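Local coordinates for uncharacterized protein DR_A0006 (Deinococcus radiodurans R1, PDB 3GGN) that is of unknown function but carries a START-like domain of the polyketide cyclase and lipid transport family, and so probably binds a hydrophobic ligand such as a lipid or quinone, at residues V22-P27 with T67-G72; L32-R37 with S130-D135; W77-L80 with E86-G89. One frame throughout, in Å; residues are numbered along the deposited sequence.

Contact 1: residues V22-P27 with T67-G72; sequences VWRDLP and TADEPG
Arg24 and Asp69 both carry CG trans to their main-chain nitrogen, which sends each side chain out across the gap, and Arg24 then bends at chi2 (63°) so that NE, not the far end of the guanidinium, arrives first. A salt bridge results: Arg24 NE donates to Asp69 OD2 over 2.8 Å with an almost straight N-H...O angle of 168°. OD2 lies in the guanidinium plane, at the edge, yet the donor reaches that oxygen from above the carboxylate, 57° out of its plane, the two side chains crossing at about a right angle. Arg24 NH2 adds a weak second bond to the same OD2 at 3.3 Å. The other oxygen, Asp69 OD1, has Arg24 CD at 3.4 Å and is hydrogen-bonded to Tyr20 OH, one turn earlier in helix 16-24, so two residues of that helix hold the carboxylate. The pair is a surface tie between the last turn of helix 16-24 and strand 59-70 just beyond the classic bulge where Thr67 and Ala68 both face Ala76. Beneath this polar link, Trp23 turns inward, edge-to-face with Phe93 of strand 86-95 and Phe140 of helix 130-146, and packs on Ile75 of strand 74-79.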
loop_
_atom_site.group_PDB
_atom_site.type_symbol
_atom_site.label_atom_id
_atom_site.label_comp_id
_atom_site.label_asym_id
_atom_site.label_seq_id
_atom_site.Cartn_x
_atom_site.Cartn_y
_atom_site.Cartn_z
ATOM N N VAL B 22 5.736 -10.823 7.453
ATOM C CA VAL B 22 4.744 -9.790 7.170
ATOM C C VAL B 22 3.355 -10.414 7.196
ATOM O O VAL B 22 2.473 -9.955 7.925
ATOM C CB VAL B 22 4.982 -9.131 5.784
ATOM C CG1 VAL B 22 3.901 -8.093 5.501
ATOM C CG2 VAL B 22 6.364 -8.476 5.747
ATOM N N TRP B 23 3.168 -11.477 6.415
ATOM C CA TRP B 23 1.876 -12.158 6.347
ATOM C C TRP B 23 1.372 -12.700 7.683
ATOM O O TRP B 23 0.169 -12.695 7.936
ATOM C CB TRP B 23 1.926 -13.302 5.333
ATOM C CG TRP B 23 1.953 -12.821 3.925
ATOM C CD1 TRP B 23 3.019 -12.300 3.258
ATOM C CD2 TRP B 23 0.838 -12.737 3.033
ATOM N NE1 TRP B 23 2.638 -11.887 2.004
ATOM C CE2 TRP B 23 1.304 -12.144 1.839
ATOM C CE3 TRP B 23 -0.514 -13.099 3.131
ATOM C CZ2 TRP B 23 0.466 -11.904 0.742
ATOM C CZ3 TRP B 23 -1.349 -12.861 2.041
ATOM C CH2 TRP B 23 -0.853 -12.268 0.862
ATOM N N ARG B 24 2.285 -13.162 8.533
ATOM C CA ARG B 24 1.906 -13.718 9.832
ATOM C C ARG B 24 1.307 -12.674 10.775
ATOM O O ARG B 24 0.611 -13.024 11.734
ATOM C CB ARG B 24 3.116 -14.399 10.500
ATOM C CG ARG B 24 2.773 -15.151 11.792
ATOM C CD ARG B 24 1.797 -16.299 11.518
ATOM N NE ARG B 24 1.373 -17.028 12.722
ATOM C CZ ARG B 24 0.518 -16.570 13.633
ATOM N NH1 ARG B 24 -0.026 -15.364 13.506
ATOM N NH2 ARG B 24 0.175 -17.334 14.665
ATOM N N ASP B 25 1.591 -11.400 10.516
ATOM C CA ASP B 25 1.061 -10.299 11.321
ATOM C C ASP B 25 -0.374 -10.099 10.833
ATOM O O ASP B 25 -0.647 -9.262 9.974
ATOM C CB ASP B 25 1.919 -9.040 11.096
ATOM C CG ASP B 25 1.247 -7.767 11.585
ATOM O OD1 ASP B 25 0.472 -7.829 12.562
ATOM O OD2 ASP B 25 1.503 -6.696 10.996
ATOM N N LEU B 26 -1.289 -10.884 11.392
ATOM C CA LEU B 26 -2.680 -10.854 10.964
ATOM C C LEU B 26 -3.346 -9.482 10.880
ATOM O O LEU B 26 -3.956 -9.156 9.867
ATOM C CB LEU B 26 -3.518 -11.804 11.837
ATOM C CG LEU B 26 -3.004 -13.251 11.926
ATOM C CD1 LEU B 26 -4.000 -14.115 12.684
ATOM C CD2 LEU B 26 -2.793 -13.817 10.526
ATOM N N PRO B 27 -3.231 -8.654 11.934
ATOM C CA PRO B 27 -3.872 -7.335 11.869
ATOM C C PRO B 27 -3.401 -6.477 10.691
ATOM O O PRO B 27 -4.103 -5.557 10.270
ATOM C CB PRO B 27 -3.526 -6.719 13.226
ATOM C CG PRO B 27 -3.422 -7.928 14.125
ATOM C CD PRO B 27 -2.627 -8.879 13.260
ATOM N N THR B 67 -5.243 -22.944 10.351
ATOM C CA THR B 67 -5.237 -24.400 10.267
ATOM C C THR B 67 -3.809 -24.903 10.056
ATOM O O THR B 67 -3.541 -26.101 10.139
ATOM C CB THR B 67 -6.112 -24.904 9.107
ATOM O OG1 THR B 67 -7.437 -24.380 9.243
ATOM C CG2 THR B 67 -6.197 -26.420 9.131
ATOM N N ALA B 68 -2.902 -23.976 9.777
ATOM C CA ALA B 68 -1.499 -24.314 9.550
ATOM C C ALA B 68 -0.650 -23.058 9.653
ATOM O O ALA B 68 -0.974 -22.023 9.068
ATOM C CB ALA B 68 -1.315 -24.948 8.170
ATOM N N ASP B 69 0.427 -23.153 10.418
ATOM C CA ASP B 69 1.340 -22.042 10.591
ATOM C C ASP B 69 2.739 -22.608 10.739
ATOM O O ASP B 69 3.187 -22.932 11.847
ATOM C CB ASP B 69 0.963 -21.212 11.817
ATOM C CG ASP B 69 1.936 -20.074 12.067
ATOM O OD1 ASP B 69 2.543 -19.581 11.088
ATOM O OD2 ASP B 69 2.092 -19.668 13.237
ATOM N N GLU B 70 3.403 -22.759 9.599
ATOM C CA GLU B 70 4.758 -23.283 9.539
ATOM C C GLU B 70 5.682 -22.121 9.233
ATOM O O GLU B 70 5.779 -21.675 8.091
ATOM C CB GLU B 70 4.853 -24.352 8.453
ATOM C CG GLU B 70 4.156 -25.646 8.836
ATOM C CD GLU B 70 3.819 -26.511 7.638
ATOM O OE1 GLU B 70 4.680 -26.660 6.742
ATOM O OE2 GLU B 70 2.691 -27.052 7.600
ATOM N N PRO B 71 6.375 -21.613 10.263
ATOM C CA PRO B 71 7.294 -20.484 10.105
ATOM C C PRO B 71 8.081 -20.497 8.805
ATOM O O PRO B 71 8.749 -21.477 8.475
ATOM C CB PRO B 71 8.187 -20.594 11.332
ATOM C CG PRO B 71 7.234 -21.103 12.371
ATOM C CD PRO B 71 6.476 -22.184 11.618
ATOM N N GLY B 72 7.974 -19.397 8.067
ATOM C CA GLY B 72 8.692 -19.250 6.812
ATOM C C GLY B 72 8.297 -20.184 5.689
ATOM O O GLY B 72 8.965 -20.209 4.658
#

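Contact 2: residues L32-R37 with S130-D135; sequences LMTHLR and SQQLRD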
loop_
_atom_site.group_PDB
_atom_site.type_symbol
_atom_site.label_atom_id
_atom_site.label_comp_id
_atom_site.label_asym_id
_atom_site.label_seq_id
_atom_site.Cartn_x
_atom_site.Cartn_y
_atom_site.Cartn_z
ATOM N N LEU B 32 -2.143 -6.011 2.933
ATOM C CA LEU B 32 -1.747 -6.987 1.919
ATOM C C LEU B 32 -2.938 -7.392 1.050
ATOM O O LEU B 32 -2.838 -7.417 -0.176
ATOM C CB LEU B 32 -1.156 -8.239 2.583
ATOM C CG LEU B 32 0.116 -8.062 3.420
ATOM C CD1 LEU B 32 0.509 -9.392 4.059
ATOM C CD2 LEU B 32 1.232 -7.542 2.534
ATOM N N MET B 33 -4.056 -7.724 1.692
ATOM C CA MET B 33 -5.276 -8.119 0.984
ATOM C C MET B 33 -6.274 -6.976 1.172
ATOM O O MET B 33 -6.945 -6.880 2.198
ATOM C CB MET B 33 -5.836 -9.416 1.577
ATOM C CG MET B 33 -4.798 -10.502 1.763
ATOM S SD MET B 33 -5.490 -12.139 2.072
ATOM C CE MET B 33 -4.872 -12.966 0.657
ATOM N N THR B 34 -6.377 -6.119 0.166
ATOM C CA THR B 34 -7.242 -4.949 0.249
ATOM C C THR B 34 -8.748 -5.170 0.348
ATOM O O THR B 34 -9.475 -4.249 0.716
ATOM C CB THR B 34 -6.935 -3.977 -0.907
ATOM O OG1 THR B 34 -7.138 -4.631 -2.163
ATOM C CG2 THR B 34 -5.495 -3.513 -0.815
ATOM N N HIS B 35 -9.230 -6.369 0.042
ATOM C CA HIS B 35 -10.669 -6.619 0.146
ATOM C C HIS B 35 -11.100 -6.741 1.611
ATOM O O HIS B 35 -12.288 -6.663 1.929
ATOM C CB HIS B 35 -11.067 -7.888 -0.619
ATOM C CG HIS B 35 -10.284 -9.105 -0.236
ATOM N ND1 HIS B 35 -8.926 -9.215 -0.448
ATOM C CD2 HIS B 35 -10.674 -10.277 0.322
ATOM C CE1 HIS B 35 -8.514 -10.404 -0.042
ATOM N NE2 HIS B 35 -9.554 -11.067 0.429
ATOM N N LEU B 36 -10.128 -6.918 2.500
ATOM C CA LEU B 36 -10.406 -7.053 3.925
ATOM C C LEU B 36 -10.402 -5.698 4.612
ATOM O O LEU B 36 -9.603 -4.826 4.273
ATOM C CB LEU B 36 -9.354 -7.948 4.582
ATOM C CG LEU B 36 -9.262 -9.397 4.103
ATOM C CD1 LEU B 36 -8.149 -10.104 4.873
ATOM C CD2 LEU B 36 -10.596 -10.110 4.311
ATOM N N ARG B 37 -11.297 -5.524 5.579
ATOM C CA ARG B 37 -11.379 -4.274 6.321
ATOM C C ARG B 37 -10.538 -4.389 7.587
ATOM O O ARG B 37 -9.747 -3.498 7.900
ATOM C CB ARG B 37 -12.829 -3.960 6.703
ATOM C CG ARG B 37 -12.980 -2.683 7.519
ATOM C CD ARG B 37 -14.369 -2.569 8.131
ATOM N NE ARG B 37 -14.505 -1.385 8.976
ATOM C CZ ARG B 37 -14.576 -0.139 8.517
ATOM N NH1 ARG B 37 -14.528 0.095 7.210
ATOM N NH2 ARG B 37 -14.688 0.877 9.364
ATOM N N SER B 130 -9.583 -11.546 -8.761
ATOM C CA SER B 130 -8.219 -11.916 -9.118
ATOM C C SER B 130 -7.371 -10.725 -9.563
ATOM O O SER B 130 -6.150 -10.750 -9.436
ATOM C CB SER B 130 -8.224 -13.004 -10.198
ATOM O OG SER B 130 -8.861 -12.566 -11.382
ATOM N N GLN B 131 -8.005 -9.681 -10.081
ATOM C CA GLN B 131 -7.240 -8.513 -10.492
ATOM C C GLN B 131 -6.795 -7.737 -9.246
ATOM O O GLN B 131 -5.689 -7.192 -9.196
ATOM C CB GLN B 131 -8.075 -7.610 -11.401
ATOM C CG GLN B 131 -7.313 -6.399 -11.931
ATOM C CD GLN B 131 -6.101 -6.775 -12.767
ATOM O OE1 GLN B 131 -4.954 -6.633 -12.326
ATOM N NE2 GLN B 131 -6.348 -7.259 -13.982
ATOM N N GLN B 132 -7.657 -7.694 -8.235
ATOM C CA GLN B 132 -7.324 -6.979 -7.007
ATOM C C GLN B 132 -6.183 -7.713 -6.298
ATOM O O GLN B 132 -5.239 -7.087 -5.817
ATOM C CB GLN B 132 -8.563 -6.866 -6.109
ATOM C CG GLN B 132 -8.303 -6.245 -4.739
ATOM C CD GLN B 132 -9.409 -5.294 -4.284
ATOM O OE1 GLN B 132 -10.596 -5.617 -4.338
ATOM N NE2 GLN B 132 -9.016 -4.115 -3.824
ATOM N N LEU B 133 -6.263 -9.041 -6.248
ATOM C CA LEU B 133 -5.207 -9.822 -5.615
ATOM C C LEU B 133 -3.888 -9.585 -6.359
ATOM O O LEU B 133 -2.857 -9.335 -5.730
ATOM C CB LEU B 133 -5.554 -11.319 -5.614
ATOM C CG LEU B 133 -4.550 -12.241 -4.899
ATOM C CD1 LEU B 133 -4.468 -11.889 -3.417
ATOM C CD2 LEU B 133 -4.973 -13.695 -5.062
ATOM N N ARG B 134 -3.919 -9.653 -7.692
ATOM C CA ARG B 134 -2.709 -9.420 -8.489
ATOM C C ARG B 134 -2.068 -8.084 -8.113
ATOM O O ARG B 134 -0.872 -8.019 -7.833
ATOM C CB ARG B 134 -3.025 -9.414 -9.993
ATOM C CG ARG B 134 -1.844 -8.952 -10.876
ATOM C CD ARG B 134 -0.635 -9.847 -10.688
ATOM N NE ARG B 134 -0.914 -11.198 -11.156
ATOM C CZ ARG B 134 -1.032 -11.526 -12.438
ATOM N NH1 ARG B 134 -0.885 -10.599 -13.375
ATOM N NH2 ARG B 134 -1.321 -12.775 -12.780
ATOM N N ASP B 135 -2.867 -7.021 -8.103
ATOM C CA ASP B 135 -2.365 -5.698 -7.750
ATOM C C ASP B 135 -1.752 -5.693 -6.345
ATOM O O ASP B 135 -0.663 -5.152 -6.144
ATOM C CB ASP B 135 -3.485 -4.647 -7.819
ATOM C CG ASP B 135 -4.031 -4.453 -9.231
ATOM O OD1 ASP B 135 -3.291 -4.720 -10.202
ATOM O OD2 ASP B 135 -5.199 -4.017 -9.367
#
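Thr34, which faces Gln132 across the contact, is held through its backbone: Thr34 N donates to OD2 of Asp136, one turn further along the helix, a hydrogen bond that ties the turn to helix 130-146. This is where the long C-terminal helix of a helix-grip fold, the Bet v 1-like class to which START domains belong, starts its run past the loop leading into strand 36-41. The loop makes a type I beta turn from Met33 to Leu36, closed by Leu36 N to Met33 O at 3.2 Å, which turns Thr34 to the helix. Gln132 runs out from the helix with CG trans to its main-chain nitrogen (chi1 175°), and its chain slants across the threonine, CG 3.3 Å from Thr34 OG1; its NE2 comes within 2.6 Å of the same Thr34 OG1. On the buried side, Met33 and Leu133 both touch Val106 of strand 102-111, and the methionine also reaches Trp23. The second subunit borders this corner: its Arg142 packs on Thr34 and makes a weak hydrogen bond to Leu36 O. Beneath the polar pair, the thioether methyl Met33 CE meets the branch methyl Leu133 CD1 at 4.2 Å.

Contact 3: residues W77-L80 with E86-G89; sequences WRSL and ENSG
Trp77 lays one face of its indole over the backbone of Gly89, its partner on the neighbouring strand of an antiparallel beta hairpin formed by strands 74-79 and 86-95, whose segments here run at 178°. With CG of Trp77 set between its own N and carbonyl carbon (chi1 65°) and the ring turned broadside, the indole leans across the pair instead of standing off the sheet. Gly89 has no side chain, and its CA makes a CH-pi contact 3.6 Å from the centroid of the six-membered ring, 23° off the normal and offset toward the rim. The end of the Asn87 side chain lies instead at the indole edge. Trp77 also stacks with Trp49 and touches Leu108, so the ring belongs to the cluster on the inner face of the curved sheet.

Below the ring, Trp77 and Gly89 form a hydrogen-bonded pair, Trp77 N to Gly89 O at 3.0 Å and Gly89 N to Trp77 O at 2.9 Å. Arg78 and Ser88 are the non-hydrogen-bonded pair on the other face, their CB atoms 4.2 Å apart: the extended arginine leads away to a long, weak ion pair with Glu65, whereas Ser88 OG bonds to Thr109 OG1. Nearer the hairpin loop, Ser79 N donates to Asn87 O at 2.8 Å, and Ser79 OG turns back toward the facing strand. A water bonded to Ser79 OG donates weakly to Asn87 O. At the other end, Trp77 NE1 gives its hydrogen to a second water at 2.9 Å, which in turn donates weakly to Ser88 O.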
loop_
_atom_site.group_PDB
_atom_site.type_symbol
_atom_site.label_atom_id
_atom_site.label_comp_id
_atom_site.label_asym_id
_atom_site.label_seq_id
_atom_site.Cartn_x
_atom_site.Cartn_y
_atom_site.Cartn_z
ATOM N N TRP B 77 -5.764 -20.674 6.772
ATOM C CA TRP B 77 -6.868 -20.325 7.653
ATOM C C TRP B 77 -8.221 -20.690 7.054
ATOM O O TRP B 77 -8.347 -20.891 5.844
ATOM C CB TRP B 77 -6.827 -18.828 7.950
ATOM C CG TRP B 77 -7.059 -17.972 6.755
ATOM C CD1 TRP B 77 -8.261 -17.501 6.297
ATOM C CD2 TRP B 77 -6.061 -17.460 5.866
ATOM N NE1 TRP B 77 -8.067 -16.722 5.182
ATOM C CE2 TRP B 77 -6.726 -16.680 4.896
ATOM C CE3 TRP B 77 -4.662 -17.586 5.795
ATOM C CZ2 TRP B 77 -6.043 -16.023 3.862
ATOM C CZ3 TRP B 77 -3.980 -16.930 4.764
ATOM C CH2 TRP B 77 -4.675 -16.159 3.815
ATOM N N ARG B 78 -9.234 -20.777 7.908
ATOM C CA ARG B 78 -10.574 -21.100 7.447
ATOM C C ARG B 78 -11.628 -20.591 8.418
ATOM O O ARG B 78 -11.423 -20.566 9.634
ATOM C CB ARG B 78 -10.735 -22.611 7.267
ATOM C CG ARG B 78 -10.733 -23.392 8.564
ATOM C CD ARG B 78 -10.671 -24.883 8.292
ATOM N NE ARG B 78 -10.567 -25.657 9.522
ATOM C CZ ARG B 78 -10.171 -26.923 9.566
ATOM N NH1 ARG B 78 -9.843 -27.551 8.444
ATOM N NH2 ARG B 78 -10.096 -27.560 10.729
ATOM N N SER B 79 -12.757 -20.172 7.865
ATOM C CA SER B 79 -13.861 -19.676 8.669
ATOM C C SER B 79 -14.405 -20.834 9.499
ATOM O O SER B 79 -14.353 -21.989 9.070
ATOM C CB SER B 79 -14.961 -19.153 7.754
ATOM O OG SER B 79 -15.235 -20.129 6.763
ATOM N N LEU B 80 -14.904 -20.528 10.690
ATOM C CA LEU B 80 -15.476 -21.544 11.549
ATOM C C LEU B 80 -16.907 -21.781 11.071
ATOM O O LEU B 80 -17.462 -20.958 10.341
ATOM C CB LEU B 80 -15.483 -21.069 13.007
ATOM C CG LEU B 80 -14.263 -21.449 13.857
ATOM C CD1 LEU B 80 -13.019 -20.775 13.328
ATOM C CD2 LEU B 80 -14.514 -21.038 15.299
ATOM N N GLU B 86 -18.386 -18.022 4.277
ATOM C CA GLU B 86 -17.486 -19.161 4.238
ATOM C C GLU B 86 -16.257 -18.742 3.446
ATOM O O GLU B 86 -16.368 -18.215 2.338
ATOM C CB GLU B 86 -18.157 -20.348 3.542
ATOM C CG GLU B 86 -19.335 -20.944 4.299
ATOM C CD GLU B 86 -20.261 -21.743 3.398
ATOM O OE1 GLU B 86 -19.779 -22.655 2.691
ATOM O OE2 GLU B 86 -21.477 -21.455 3.397
ATOM N N ASN B 87 -15.082 -18.953 4.021
ATOM C CA ASN B 87 -13.864 -18.608 3.319
ATOM C C ASN B 87 -12.669 -19.303 3.931
ATOM O O ASN B 87 -12.672 -19.677 5.104
ATOM C CB ASN B 87 -13.632 -17.094 3.323
ATOM C CG ASN B 87 -13.183 -16.582 4.667
ATOM O OD1 ASN B 87 -13.970 -16.513 5.611
ATOM N ND2 ASN B 87 -11.904 -16.234 4.770
ATOM N N SER B 88 -11.648 -19.483 3.111
ATOM C CA SER B 88 -10.418 -20.116 3.542
ATOM C C SER B 88 -9.306 -19.420 2.779
ATOM O O SER B 88 -9.560 -18.668 1.834
ATOM C CB SER B 88 -10.429 -21.601 3.186
ATOM O OG SER B 88 -10.460 -21.758 1.778
ATOM N N GLY B 89 -8.073 -19.672 3.191
ATOM C CA GLY B 89 -6.954 -19.058 2.521
ATOM C C GLY B 89 -5.691 -19.828 2.819
ATOM O O GLY B 89 -5.605 -20.553 3.818
HETATM O O HOH W 1 -10.049 -16.078 3.123
HETATM O O HOH W 2 -14.354 -21.745 4.521
#

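All three contacts reach the one antiparallel sheet of the domain. Contact 1 ties helix 16-24 to strand 59-70, contact 2 brings helix 130-146 to the entry of strand 36-41, and contact 3 pairs strands 74-79 and 86-95. Centres of contacts 1 and 2 lie about 17 Å apart, yet they meet where Trp23 packs on Leu32 and Met33. Contact 3 is centred about 14 Å from contact 1 and 16 Å from contact 2; strands 59-70 and 74-79 are neighbours. Along the chain, segments of contacts 1 and 2 alternate; contact 1 closes before contact 3 opens, nested within contact 2. Helices packed on the curved sheet are consistent with a Bet v 1-like helix-grip domain, which in relatives binds hydrophobic ligands.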